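Local coordinates for transcobalamin-1 (Homo sapiens, PDB 4KKI), which binds vitamin B12 (cobalamin) with femtomolar affinity and protects it from the acid of the stomach, at residues E173-Y178 with N397-W402; G180-V185 with L229-E234; E246-L251 with N261-Q266. All coordinates share one frame; numbering follows the deposited sequence.

Interaction 1: residues E173-Y178 with N397-W402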
ATOM      1  N   GLU A 173      15.102  -6.415  11.568  1.00 53.57           N
ATOM      2  CA  GLU A 173      16.385  -6.017  11.002  1.00 64.27           C
ATOM      3  C   GLU A 173      16.548  -6.501   9.561  1.00 56.50           C
ATOM      4  O   GLU A 173      17.539  -6.183   8.904  1.00 60.96           O
ATOM      5  CB  GLU A 173      17.542  -6.509  11.877  1.00 76.37           C
ATOM      6  CG  GLU A 173      17.516  -5.962  13.302  1.00 87.86           C
ATOM      7  CD  GLU A 173      17.575  -4.442  13.356  1.00 94.79           C
ATOM      8  OE1 GLU A 173      18.246  -3.837  12.494  1.00 98.05           O
ATOM      9  OE2 GLU A 173      16.946  -3.855  14.262  1.00 91.60           O
ATOM     10  N   ASN A 174      15.572  -7.264   9.077  1.00 46.12           N
ATOM     11  CA  ASN A 174      15.590  -7.751   7.701  1.00 47.04           C
ATOM     12  C   ASN A 174      15.615  -6.597   6.708  1.00 51.59           C
ATOM     13  O   ASN A 174      14.904  -5.607   6.877  1.00 52.53           O
ATOM     14  CB  ASN A 174      14.383  -8.649   7.423  1.00 45.27           C
ATOM     15  CG  ASN A 174      14.473  -9.350   6.081  1.00 49.48           C
ATOM     16  OD1 ASN A 174      14.217  -8.753   5.034  1.00 52.60           O
ATOM     17  ND2 ASN A 174      14.833 -10.627   6.106  1.00 43.05           N
ATOM     18  N   LYS A 175      16.434  -6.739   5.672  1.00 47.73           N
ATOM     19  CA  LYS A 175      16.663  -5.665   4.710  1.00 54.20           C
ATOM     20  C   LYS A 175      15.398  -5.244   3.965  1.00 49.18           C
ATOM     21  O   LYS A 175      15.289  -4.104   3.513  1.00 55.22           O
ATOM     22  CB  LYS A 175      17.744  -6.076   3.706  1.00 67.86           C
ATOM     23  CG  LYS A 175      17.416  -7.338   2.922  1.00 75.58           C
ATOM     24  CD  LYS A 175      18.497  -7.657   1.901  1.00 84.21           C
ATOM     25  CE  LYS A 175      18.141  -8.896   1.093  1.00 86.49           C
ATOM     26  NZ  LYS A 175      19.171  -9.209   0.063  1.00 94.83           N
ATOM     27  N   ASN A 176      14.442  -6.159   3.848  1.00 46.21           N
ATOM     28  CA  ASN A 176      13.236  -5.904   3.068  1.00 46.80           C
ATOM     29  C   ASN A 176      12.285  -4.893   3.697  1.00 44.75           C
ATOM     30  O   ASN A 176      11.280  -4.518   3.093  1.00 46.07           O
ATOM     31  CB  ASN A 176      12.497  -7.209   2.775  1.00 45.26           C
ATOM     32  CG  ASN A 176      13.256  -8.101   1.818  1.00 55.14           C
ATOM     33  OD1 ASN A 176      13.252  -7.874   0.609  1.00 51.17           O
ATOM     34  ND2 ASN A 176      13.913  -9.124   2.353  1.00 49.53           N
ATOM     35  N   TYR A 177      12.604  -4.457   4.911  1.00 39.47           N
ATOM     36  CA  TYR A 177      11.831  -3.417   5.572  1.00 45.41           C
ATOM     37  C   TYR A 177      12.316  -2.041   5.137  1.00 43.52           C
ATOM     38  O   TYR A 177      11.710  -1.025   5.473  1.00 43.98           O
ATOM     39  CB  TYR A 177      11.950  -3.542   7.092  1.00 40.59           C
ATOM     40  CG  TYR A 177      11.082  -4.615   7.709  1.00 37.82           C
ATOM     41  CD1 TYR A 177       9.705  -4.460   7.793  1.00 35.34           C
ATOM     42  CD2 TYR A 177      11.644  -5.772   8.233  1.00 37.14           C
ATOM     43  CE1 TYR A 177       8.908  -5.435   8.370  1.00 37.23           C
ATOM     44  CE2 TYR A 177      10.857  -6.751   8.810  1.00 43.18           C
ATOM     45  CZ  TYR A 177       9.491  -6.577   8.877  1.00 45.39           C
ATOM     46  OH  TYR A 177       8.710  -7.553   9.453  1.00 44.00           O
ATOM     47  N   TYR A 178      13.414  -2.017   4.386  1.00 45.96           N
ATOM     48  CA  TYR A 178      14.063  -0.763   4.019  1.00 49.13           C
ATOM     49  C   TYR A 178      14.229  -0.610   2.509  1.00 51.31           C
ATOM     50  O   TYR A 178      14.607  -1.551   1.814  1.00 59.37           O
ATOM     51  CB  TYR A 178      15.431  -0.656   4.702  1.00 46.85           C
ATOM     52  CG  TYR A 178      15.382  -0.862   6.199  1.00 51.43           C
ATOM     53  CD1 TYR A 178      15.488  -2.134   6.748  1.00 44.60           C
ATOM     54  CD2 TYR A 178      15.226   0.213   7.064  1.00 50.43           C
ATOM     55  CE1 TYR A 178      15.440  -2.328   8.115  1.00 50.77           C
ATOM     56  CE2 TYR A 178      15.177   0.028   8.434  1.00 50.16           C
ATOM     57  CZ  TYR A 178      15.284  -1.245   8.952  1.00 56.65           C
ATOM     58  OH  TYR A 178      15.237  -1.440  10.313  1.00 66.49           O
ATOM     59  N   ASN A 397      14.778  -8.973  -8.573  1.00 57.32           N
ATOM     60  CA  ASN A 397      15.818  -9.793  -7.959  1.00 56.12           C
ATOM     61  C   ASN A 397      17.102  -9.009  -7.730  1.00 55.19           C
ATOM     62  O   ASN A 397      17.804  -9.225  -6.742  1.00 54.84           O
ATOM     63  CB  ASN A 397      16.096 -11.043  -8.797  1.00 65.63           C
ATOM     64  CG  ASN A 397      15.011 -12.096  -8.650  1.00 71.86           C
ATOM     65  OD1 ASN A 397      14.489 -12.319  -7.556  1.00 69.82           O
ATOM     66  ND2 ASN A 397      14.668 -12.750  -9.753  1.00 75.34           N
ATOM     67  N   ASP A 398      17.401  -8.088  -8.643  1.00 44.89           N
ATOM     68  CA  ASP A 398      18.563  -7.220  -8.494  1.00 51.54           C
ATOM     69  C   ASP A 398      18.287  -6.106  -7.489  1.00 55.28           C
ATOM     70  O   ASP A 398      19.193  -5.368  -7.107  1.00 61.15           O
ATOM     71  CB  ASP A 398      18.970  -6.619  -9.843  1.00 58.64           C
ATOM     72  CG  ASP A 398      19.443  -7.668 -10.831  1.00 63.42           C
ATOM     73  OD1 ASP A 398      19.940  -8.725 -10.389  1.00 66.82           O
ATOM     74  OD2 ASP A 398      19.316  -7.434 -12.052  1.00 60.10           O
ATOM     75  N   ARG A 399      17.026  -5.994  -7.071  1.00 59.77           N
ATOM     76  CA  ARG A 399      16.603  -4.983  -6.106  1.00 65.52           C
ATOM     77  C   ARG A 399      16.903  -3.576  -6.621  1.00 62.68           C
ATOM     78  O   ARG A 399      17.301  -2.692  -5.862  1.00 59.95           O
ATOM     79  CB  ARG A 399      17.259  -5.227  -4.740  1.00 70.86           C
ATOM     80  CG  ARG A 399      17.192  -6.681  -4.284  1.00 72.93           C
ATOM     81  CD  ARG A 399      17.860  -6.908  -2.934  1.00 75.64           C
ATOM     82  NE  ARG A 399      16.985  -6.558  -1.816  1.00 83.67           N
ATOM     83  CZ  ARG A 399      17.173  -5.513  -1.019  1.00 78.02           C
ATOM     84  NH1 ARG A 399      18.212  -4.712  -1.209  1.00 88.49           N
ATOM     85  NH2 ARG A 399      16.326  -5.272  -0.028  1.00 58.28           N
ATOM     86  N   THR A 400      16.707  -3.379  -7.921  1.00 57.44           N
ATOM     87  CA  THR A 400      16.980  -2.100  -8.561  1.00 49.94           C
ATOM     88  C   THR A 400      15.694  -1.465  -9.074  1.00 47.37           C
ATOM     89  O   THR A 400      14.753  -2.169  -9.440  1.00 46.49           O
ATOM     90  CB  THR A 400      17.937  -2.265  -9.751  1.00 49.33           C
ATOM     91  OG1 THR A 400      17.316  -3.081 -10.753  1.00 47.47           O
ATOM     92  CG2 THR A 400      19.237  -2.912  -9.308  1.00 47.34           C
ATOM     93  N   TYR A 401      15.659  -0.136  -9.111  1.00 47.08           N
ATOM     94  CA  TYR A 401      14.489   0.577  -9.615  1.00 46.55           C
ATOM     95  C   TYR A 401      14.809   2.024  -9.972  1.00 47.33           C
ATOM     96  O   TYR A 401      15.867   2.543  -9.621  1.00 42.81           O
ATOM     97  CB  TYR A 401      13.356   0.542  -8.591  1.00 41.36           C
ATOM     98  CG  TYR A 401      13.553   1.474  -7.415  1.00 49.07           C
ATOM     99  CD1 TYR A 401      14.497   1.199  -6.433  1.00 49.66           C
ATOM    100  CD2 TYR A 401      12.786   2.626  -7.281  1.00 47.17           C
ATOM    101  CE1 TYR A 401      14.676   2.046  -5.355  1.00 54.00           C
ATOM    102  CE2 TYR A 401      12.957   3.479  -6.206  1.00 52.59           C
ATOM    103  CZ  TYR A 401      13.903   3.184  -5.246  1.00 59.41           C
ATOM    104  OH  TYR A 401      14.077   4.029  -4.174  1.00 51.98           O
ATOM    105  N   TRP A 402      13.882   2.668 -10.673  1.00 41.97           N
ATOM    106  CA  TRP A 402      14.015   4.083 -10.994  1.00 44.26           C
ATOM    107  C   TRP A 402      13.320   4.925  -9.930  1.00 51.43           C
ATOM    108  O   TRP A 402      12.138   4.732  -9.643  1.00 39.34           O
ATOM    109  CB  TRP A 402      13.444   4.385 -12.382  1.00 39.18           C
ATOM    110  CG  TRP A 402      14.229   3.768 -13.503  1.00 48.84           C
ATOM    111  CD1 TRP A 402      13.921   2.631 -14.193  1.00 46.93           C
ATOM    112  CD2 TRP A 402      15.455   4.254 -14.062  1.00 51.38           C
ATOM    113  NE1 TRP A 402      14.878   2.378 -15.145  1.00 53.86           N
ATOM    114  CE2 TRP A 402      15.834   3.364 -15.086  1.00 52.68           C
ATOM    115  CE3 TRP A 402      16.274   5.359 -13.795  1.00 47.26           C
ATOM    116  CZ2 TRP A 402      16.989   3.538 -15.845  1.00 57.17           C
ATOM    117  CZ3 TRP A 402      17.423   5.532 -14.549  1.00 46.41           C
ATOM    118  CH2 TRP A 402      17.770   4.626 -15.561  1.00 49.14           C
TER

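Interaction 2: residues G180-V185 with L229-E234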
ATOM      1  N   GLY A 180      16.583   1.413   0.517  1.00 62.54           N
ATOM      2  CA  GLY A 180      17.766   2.238   0.658  1.00 71.57           C
ATOM      3  C   GLY A 180      18.098   2.411   2.126  1.00 70.86           C
ATOM      4  O   GLY A 180      18.321   1.432   2.840  1.00 64.52           O
ATOM      5  N   SER A 181      18.123   3.658   2.581  1.00 77.40           N
ATOM      6  CA  SER A 181      18.366   3.955   3.986  1.00 82.72           C
ATOM      7  C   SER A 181      17.047   4.222   4.704  1.00 78.65           C
ATOM      8  O   SER A 181      17.006   4.337   5.928  1.00 83.95           O
ATOM      9  CB  SER A 181      19.290   5.166   4.124  1.00 86.24           C
ATOM     10  OG  SER A 181      18.700   6.324   3.556  1.00 85.08           O
ATOM     11  N   GLN A 182      15.970   4.311   3.931  1.00 60.40           N
ATOM     12  CA  GLN A 182      14.665   4.667   4.471  1.00 48.54           C
ATOM     13  C   GLN A 182      13.849   3.453   4.910  1.00 38.59           C
ATOM     14  O   GLN A 182      13.582   2.550   4.116  1.00 42.70           O
ATOM     15  CB  GLN A 182      13.872   5.480   3.443  1.00 52.45           C
ATOM     16  CG  GLN A 182      12.458   5.828   3.881  1.00 66.59           C
ATOM     17  CD  GLN A 182      12.429   6.719   5.107  1.00 81.11           C
ATOM     18  OE1 GLN A 182      13.265   7.611   5.262  1.00 93.32           O
ATOM     19  NE2 GLN A 182      11.466   6.478   5.990  1.00 74.23           N
ATOM     20  N   PHE A 183      13.440   3.436   6.166  1.00 42.97           N
ATOM     21  CA  PHE A 183      12.546   2.403   6.647  1.00 39.98           C
ATOM     22  C   PHE A 183      11.184   2.600   5.998  1.00 42.66           C
ATOM     23  O   PHE A 183      10.639   3.688   6.015  1.00 45.82           O
ATOM     24  CB  PHE A 183      12.439   2.475   8.164  1.00 44.50           C
ATOM     25  CG  PHE A 183      11.339   1.636   8.746  1.00 47.64           C
ATOM     26  CD1 PHE A 183      11.497   0.276   8.907  1.00 40.20           C
ATOM     27  CD2 PHE A 183      10.156   2.215   9.153  1.00 38.75           C
ATOM     28  CE1 PHE A 183      10.496  -0.490   9.454  1.00 41.89           C
ATOM     29  CE2 PHE A 183       9.151   1.454   9.700  1.00 38.70           C
ATOM     30  CZ  PHE A 183       9.320   0.100   9.853  1.00 40.98           C
ATOM     31  N   SER A 184      10.655   1.543   5.404  1.00 45.92           N
ATOM     32  CA  SER A 184       9.342   1.596   4.769  1.00 43.09           C
ATOM     33  C   SER A 184       8.235   1.490   5.813  1.00 44.48           C
ATOM     34  O   SER A 184       7.950   0.403   6.325  1.00 39.50           O
ATOM     35  CB  SER A 184       9.195   0.485   3.726  1.00 43.82           C
ATOM     36  OG  SER A 184       7.899   0.496   3.147  1.00 45.60           O
ATOM     37  N   VAL A 185       7.616   2.620   6.114  1.00 38.62           N
ATOM     38  CA  VAL A 185       6.542   2.685   7.086  1.00 37.16           C
ATOM     39  C   VAL A 185       5.376   1.800   6.675  1.00 39.53           C
ATOM     40  O   VAL A 185       4.819   1.087   7.488  1.00 43.23           O
ATOM     41  CB  VAL A 185       6.059   4.133   7.259  1.00 41.73           C
ATOM     42  CG1 VAL A 185       4.849   4.204   8.172  1.00 34.10           C
ATOM     43  CG2 VAL A 185       7.186   4.994   7.791  1.00 41.99           C
ATOM     44  N   LEU A 229       7.146   4.856  14.694  1.00 41.38           N
ATOM     45  CA  LEU A 229       7.049   6.124  15.410  1.00 44.86           C
ATOM     46  C   LEU A 229       8.261   7.026  15.178  1.00 49.12           C
ATOM     47  O   LEU A 229       8.159   8.248  15.273  1.00 54.49           O
ATOM     48  CB  LEU A 229       6.848   5.883  16.908  1.00 34.53           C
ATOM     49  CG  LEU A 229       5.445   5.441  17.322  1.00 37.89           C
ATOM     50  CD1 LEU A 229       5.419   5.016  18.777  1.00 47.26           C
ATOM     51  CD2 LEU A 229       4.453   6.565  17.074  1.00 42.62           C
ATOM     52  N   SER A 230       9.405   6.421  14.873  1.00 52.07           N
ATOM     53  CA  SER A 230      10.620   7.180  14.589  1.00 53.04           C
ATOM     54  C   SER A 230      10.498   7.960  13.287  1.00 54.15           C
ATOM     55  O   SER A 230      11.293   8.859  13.019  1.00 57.89           O
ATOM     56  CB  SER A 230      11.835   6.252  14.516  1.00 47.45           C
ATOM     57  OG  SER A 230      12.105   5.664  15.775  1.00 58.93           O
ATOM     58  N   GLU A 231       9.506   7.605  12.476  1.00 38.42           N
ATOM     59  CA  GLU A 231       9.293   8.276  11.201  1.00 37.27           C
ATOM     60  C   GLU A 231       8.151   9.279  11.294  1.00 37.85           C
ATOM     61  O   GLU A 231       7.688   9.798  10.279  1.00 46.75           O
ATOM     62  CB  GLU A 231       9.006   7.257  10.094  1.00 35.63           C
ATOM     63  CG  GLU A 231      10.086   6.199   9.905  1.00 41.34           C
ATOM     64  CD  GLU A 231      11.379   6.756   9.330  1.00 54.06           C
ATOM     65  OE1 GLU A 231      11.356   7.859   8.742  1.00 55.19           O
ATOM     66  OE2 GLU A 231      12.421   6.084   9.467  1.00 55.64           O
ATOM     67  N   LYS A 232       7.693   9.546  12.513  1.00 42.71           N
ATOM     68  CA  LYS A 232       6.631  10.523  12.726  1.00 45.92           C
ATOM     69  C   LYS A 232       7.158  11.935  12.506  1.00 48.38           C
ATOM     70  O   LYS A 232       8.141  12.346  13.121  1.00 47.24           O
ATOM     71  CB  LYS A 232       6.037  10.388  14.130  1.00 43.78           C
ATOM     72  CG  LYS A 232       4.875  11.332  14.415  1.00 46.80           C
ATOM     73  CD  LYS A 232       4.191  10.996  15.739  1.00 45.32           C
ATOM     74  CE  LYS A 232       5.060  11.351  16.936  1.00 50.65           C
ATOM     75  NZ  LYS A 232       5.227  12.826  17.085  1.00 56.35           N
ATOM     76  N   LYS A 233       6.505  12.670  11.615  1.00 50.01           N
ATOM     77  CA  LYS A 233       6.901  14.041  11.332  1.00 53.07           C
ATOM     78  C   LYS A 233       6.345  14.984  12.390  1.00 56.42           C
ATOM     79  O   LYS A 233       5.562  14.575  13.250  1.00 51.61           O
ATOM     80  CB  LYS A 233       6.444  14.465   9.934  1.00 54.85           C
ATOM     81  CG  LYS A 233       7.480  14.228   8.840  1.00 66.63           C
ATOM     82  CD  LYS A 233       7.894  12.768   8.752  1.00 68.65           C
ATOM     83  CE  LYS A 233       9.012  12.568   7.744  1.00 72.95           C
ATOM     84  NZ  LYS A 233       9.445  11.144   7.673  1.00 72.32           N
ATOM     85  N   GLU A 234       6.756  16.245  12.320  1.00 57.07           N
ATOM     86  CA  GLU A 234       6.357  17.249  13.299  1.00 57.33           C
ATOM     87  C   GLU A 234       4.860  17.536  13.237  1.00 55.46           C
ATOM     88  O   GLU A 234       4.234  17.849  14.252  1.00 54.89           O
ATOM     89  CB  GLU A 234       7.153  18.538  13.079  1.00 66.35           C
ATOM     90  CG  GLU A 234       7.055  19.539  14.217  1.00 85.76           C
ATOM     91  CD  GLU A 234       7.918  20.767  13.993  1.00103.71           C
ATOM     92  OE1 GLU A 234       8.225  21.077  12.822  1.00109.84           O
ATOM     93  OE2 GLU A 234       8.294  21.419  14.989  1.00110.93           O
TER

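Interaction 3: residues E246-L251 with N261-Q266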
ATOM      1  N   GLU A 246      -2.277   3.608   7.089  1.00 31.62           N
ATOM      2  CA  GLU A 246      -2.020   2.248   7.536  1.00 39.51           C
ATOM      3  C   GLU A 246      -1.072   2.219   8.732  1.00 40.96           C
ATOM      4  O   GLU A 246      -1.077   1.267   9.511  1.00 35.73           O
ATOM      5  CB  GLU A 246      -1.522   1.381   6.376  1.00 29.95           C
ATOM      6  CG  GLU A 246      -2.551   1.266   5.251  1.00 31.16           C
ATOM      7  CD  GLU A 246      -2.179   0.248   4.187  1.00 39.98           C
ATOM      8  OE1 GLU A 246      -0.974   0.068   3.916  1.00 38.90           O
ATOM      9  OE2 GLU A 246      -3.104  -0.377   3.621  1.00 41.60           O
ATOM     10  N   ALA A 247      -0.278   3.274   8.896  1.00 38.92           N
ATOM     11  CA  ALA A 247       0.540   3.404  10.096  1.00 43.63           C
ATOM     12  C   ALA A 247      -0.363   3.570  11.316  1.00 40.04           C
ATOM     13  O   ALA A 247      -0.104   2.988  12.369  1.00 33.14           O
ATOM     14  CB  ALA A 247       1.508   4.570   9.973  1.00 35.66           C
ATOM     15  N   MET A 248      -1.427   4.356  11.161  1.00 35.37           N
ATOM     16  CA  MET A 248      -2.420   4.530  12.219  1.00 36.17           C
ATOM     17  C   MET A 248      -3.056   3.194  12.609  1.00 38.57           C
ATOM     18  O   MET A 248      -3.225   2.910  13.794  1.00 40.62           O
ATOM     19  CB  MET A 248      -3.506   5.531  11.802  1.00 41.23           C
ATOM     20  CG  MET A 248      -3.019   6.967  11.616  1.00 29.08           C
ATOM     21  SD  MET A 248      -4.301   8.081  10.994  1.00 38.13           S
ATOM     22  CE  MET A 248      -5.455   8.079  12.363  1.00 29.63           C
ATOM     23  N   GLN A 249      -3.400   2.380  11.611  1.00 35.08           N
ATOM     24  CA  GLN A 249      -3.947   1.048  11.862  1.00 37.12           C
ATOM     25  C   GLN A 249      -2.999   0.231  12.727  1.00 37.43           C
ATOM     26  O   GLN A 249      -3.411  -0.377  13.716  1.00 39.66           O
ATOM     27  CB  GLN A 249      -4.193   0.290  10.555  1.00 32.78           C
ATOM     28  CG  GLN A 249      -5.335   0.812   9.710  1.00 38.39           C
ATOM     29  CD  GLN A 249      -5.687  -0.141   8.584  1.00 40.99           C
ATOM     30  OE1 GLN A 249      -5.693  -1.359   8.769  1.00 31.73           O
ATOM     31  NE2 GLN A 249      -5.969   0.408   7.408  1.00 32.54           N
ATOM     32  N   ALA A 250      -1.728   0.218  12.339  1.00 34.19           N
ATOM     33  CA  ALA A 250      -0.704  -0.521  13.070  1.00 38.02           C
ATOM     34  C   ALA A 250      -0.596  -0.046  14.517  1.00 43.41           C
ATOM     35  O   ALA A 250      -0.475  -0.856  15.434  1.00 38.93           O
ATOM     36  CB  ALA A 250       0.637  -0.403  12.365  1.00 37.43           C
ATOM     37  N   LEU A 251      -0.648   1.268  14.717  1.00 37.45           N
ATOM     38  CA  LEU A 251      -0.570   1.835  16.059  1.00 34.89           C
ATOM     39  C   LEU A 251      -1.863   1.616  16.846  1.00 45.89           C
ATOM     40  O   LEU A 251      -1.837   1.515  18.074  1.00 41.58           O
ATOM     41  CB  LEU A 251      -0.221   3.327  16.004  1.00 33.83           C
ATOM     42  CG  LEU A 251       1.156   3.687  15.434  1.00 44.80           C
ATOM     43  CD1 LEU A 251       1.364   5.191  15.448  1.00 48.45           C
ATOM     44  CD2 LEU A 251       2.269   2.984  16.202  1.00 43.06           C
ATOM     45  N   ASN A 261       2.126   9.768  25.285  1.00 61.03           N
ATOM     46  CA  ASN A 261       2.983  10.884  24.899  1.00 66.34           C
ATOM     47  C   ASN A 261       3.995  10.522  23.814  1.00 66.85           C
ATOM     48  O   ASN A 261       4.864  11.323  23.470  1.00 70.32           O
ATOM     49  CB  ASN A 261       3.678  11.487  26.125  1.00 76.89           C
ATOM     50  CG  ASN A 261       4.303  10.433  27.021  1.00 81.38           C
ATOM     51  OD1 ASN A 261       4.785   9.403  26.550  1.00 92.01           O
ATOM     52  ND2 ASN A 261       4.292  10.686  28.324  1.00 79.30           N
ATOM     53  N   ASP A 262       3.881   9.312  23.277  1.00 62.86           N
ATOM     54  CA  ASP A 262       4.701   8.907  22.144  1.00 48.66           C
ATOM     55  C   ASP A 262       3.988   9.252  20.842  1.00 51.14           C
ATOM     56  O   ASP A 262       4.615   9.366  19.788  1.00 53.43           O
ATOM     57  CB  ASP A 262       5.007   7.408  22.195  1.00 57.47           C
ATOM     58  CG  ASP A 262       5.910   7.034  23.358  1.00 61.91           C
ATOM     59  OD1 ASP A 262       6.704   7.891  23.799  1.00 69.62           O
ATOM     60  OD2 ASP A 262       5.829   5.879  23.826  1.00 53.69           O
ATOM     61  N   TRP A 263       2.673   9.426  20.925  1.00 42.46           N
ATOM     62  CA  TRP A 263       1.866   9.702  19.743  1.00 47.13           C
ATOM     63  C   TRP A 263       0.567  10.417  20.086  1.00 50.46           C
ATOM     64  O   TRP A 263      -0.192   9.970  20.944  1.00 53.88           O
ATOM     65  CB  TRP A 263       1.544   8.403  19.002  1.00 35.32           C
ATOM     66  CG  TRP A 263       0.730   8.608  17.762  1.00 46.82           C
ATOM     67  CD1 TRP A 263       0.887   9.594  16.829  1.00 46.65           C
ATOM     68  CD2 TRP A 263      -0.380   7.814  17.324  1.00 45.28           C
ATOM     69  NE1 TRP A 263      -0.052   9.456  15.834  1.00 44.42           N
ATOM     70  CE2 TRP A 263      -0.841   8.373  16.114  1.00 41.83           C
ATOM     71  CE3 TRP A 263      -1.025   6.684  17.835  1.00 38.71           C
ATOM     72  CZ2 TRP A 263      -1.918   7.838  15.409  1.00 43.99           C
ATOM     73  CZ3 TRP A 263      -2.094   6.156  17.132  1.00 40.79           C
ATOM     74  CH2 TRP A 263      -2.529   6.730  15.933  1.00 42.03           C
ATOM     75  N   ASN A 264       0.317  11.528  19.405  1.00 59.36           N
ATOM     76  CA  ASN A 264      -0.958  12.218  19.508  1.00 53.41           C
ATOM     77  C   ASN A 264      -1.802  11.853  18.295  1.00 52.64           C
ATOM     78  O   ASN A 264      -1.617  12.410  17.212  1.00 56.75           O
ATOM     79  CB  ASN A 264      -0.735  13.731  19.570  1.00 51.63           C
ATOM     80  CG  ASN A 264      -2.002  14.502  19.903  1.00 58.08           C
ATOM     81  OD1 ASN A 264      -3.115  14.017  19.705  1.00 66.63           O
ATOM     82  ND2 ASN A 264      -1.833  15.718  20.407  1.00 64.06           N
ATOM     83  N   CYS A 265      -2.722  10.910  18.481  1.00 51.06           N
ATOM     84  CA  CYS A 265      -3.542  10.407  17.381  1.00 44.57           C
ATOM     85  C   CYS A 265      -4.404  11.505  16.773  1.00 43.28           C
ATOM     86  O   CYS A 265      -4.624  11.532  15.564  1.00 39.02           O
ATOM     87  CB  CYS A 265      -4.427   9.249  17.851  1.00 49.03           C
ATOM     88  SG  CYS A 265      -5.478   8.530  16.557  1.00 53.61           S
ATOM     89  N   GLN A 266      -4.886  12.411  17.617  1.00 46.11           N
ATOM     90  CA  GLN A 266      -5.762  13.477  17.157  1.00 47.60           C
ATOM     91  C   GLN A 266      -5.040  14.435  16.210  1.00 48.07           C
ATOM     92  O   GLN A 266      -5.605  14.862  15.204  1.00 52.97           O
ATOM     93  CB  GLN A 266      -6.354  14.241  18.343  1.00 44.79           C
ATOM     94  CG  GLN A 266      -7.514  15.143  17.968  1.00 46.28           C
ATOM     95  CD  GLN A 266      -8.699  14.366  17.421  1.00 64.23           C
ATOM     96  OE1 GLN A 266      -9.255  14.711  16.378  1.00 66.99           O
ATOM     97  NE2 GLN A 266      -9.094  13.311  18.128  1.00 65.24           N
TER

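Interaction 1: residues E173-Y178 with N397-W402
K175 and R399 meet where the helical alpha domain faces the C-terminal beta domain, the two globular parts between which haptocorrin holds cyanocobalamin. K175 opens the 3-10 segment 175-177, R399 directly precedes strand 400-406, and their backbones stay well apart: the nearest CA atoms, those of N176 and R399, are 9.8 Å from each other. Long side chains therefore make the contact.

The apolar part is aliphatic chain over guanidinium. With CG between its backbone N and carbonyl carbon (chi1 59°) and the chain extended beyond, K175 runs across one face of the R399 guanidinium, CD lying 3.8 Å from NH2 of R399. The charges come close without pairing, K175 NZ being 3.9 Å from R399 NE; the lysine ammonium instead donates to the backbone carbonyl of N137, which probably helps the two cations tolerate each other.

Polar contacts across the interface are loose. N176 OD1 approaches NH2 of R399 near the guanidinium plane at 4.1 Å, too far for a hydrogen bond, with the amide and guanidinium planes 79° apart. R399 also touches Y433, a cobalamin-binding residue, and its backbone bonds to the same tyrosine.

Within 173-178, N174 forms an Asx turn. Its OD1 accepts from N of N176 at 2.9 Å and also from N176 ND2 at 2.7 Å, the latter in the carbonyl plane on a lone pair.

Interaction 2: residues G180-V185 with L229-E234
The backbones of V185, at the start of helix 185-203, and E231, inside the type I turn from L229 to K232, come within 7.5 Å at CA, and E231 reaches across to three residues of 180-185. Its stem is apolar: CB of E231 packs at 3.7 Å on CG2 of V185, and its CG lies at the edge of the F183 ring, near the ring plane. A bend at chi2 (-69°) turns the carboxylate toward Q182, whose own chain bends at chi2 to meet it from the opposite direction. NE2 of Q182 donates to OE1 of E231 at 3.1 Å, nearly straight (169°) and in the amide plane, yet it arrives from above the carboxylate plane. The same NE2 gives its other bond to O of F183 at 2.9 Å, so two acceptors probably limit the amide's rotation. K233 NZ adds a long salt bridge to E231 OE1, at 3.9 Å. An alanine in place of E231 would probably leave Q182 NE2 without its carboxylate acceptor and open a gap where CG and the carboxylate lie against F183. The chemistry thus implies a neutral-amide to carboxylate hydrogen bond beside an apolar stem, joining the hairpin strand 182-183 to the turn after helix 213-229.

Interaction 3: residues E246-L251 with N261-Q266
L251 and M248, one turn apart on helix 244-252, pack against W263, in the loop before helix 265-277, and C265, its first residue, within the alpha6-alpha6 helical barrel fold of the N-terminal domain. The contact is buried and apolar, and no hydrogen bond crosses it.

W263 stands with CG opposite its backbone N (chi1 -179°), which carries the indole from the loop toward the preceding helix. L251 meets it over a face: CD1 sits 3.7 Å from the centroid of the six-membered ring and 14° off the ring normal, a CH-pi contact, while CB lies 3.6 Å from CZ3 of W263. One methyl is therefore centred on the benzo ring and the stem of the leucine is set nearer its rim. On the opposite face, offset toward the rim, lies CA of C265, so the indole is sandwiched between the leucine of one helix and the first turn of the next. Its NE1 donates to the hydroxyl of T268, which should restrain rotation of the ring within that sandwich.

M248 crosses the tryptophan at about a right angle. Its CG is 4.0 Å from CZ2 of W263, in an oblique approach, and the chain stays extended through chi2 before bending at chi3 (65°). N264 provides the N-cap of helix 265-277, though the bond from N of Q266 to its OD1 is weak. C265 is disulfide-linked to C26, tying this helix start to the N-terminal segment, and the bend of M248 sets its CE 4.2 Å from SG of C265.

How the interactions relate
Interaction 1 joins the two domains, while interactions 2 and 3 lie wholly in the alpha domain. Interactions 1 and 2 have centres 16 Å apart and touch directly, Y177 O lying 2.8 Å from S184 N in a probable hydrogen bond. Interactions 2 and 3, 13 Å apart between centres, join through L229 CD2 and L251 CD1 at 3.8 Å, and through V185 CG1 and A247 CB, also at 3.8 Å. Interactions 1 and 3, with centres 26 Å apart, do not touch; their nearest atoms are about 10 Å apart. W402, in segment 397-402, hydrogen-bonds cyanocobalamin through its backbone O; the side chain of N176 is about 8 Å from the ligand, that of V185 about 7 Å and that of M248 about 12 Å.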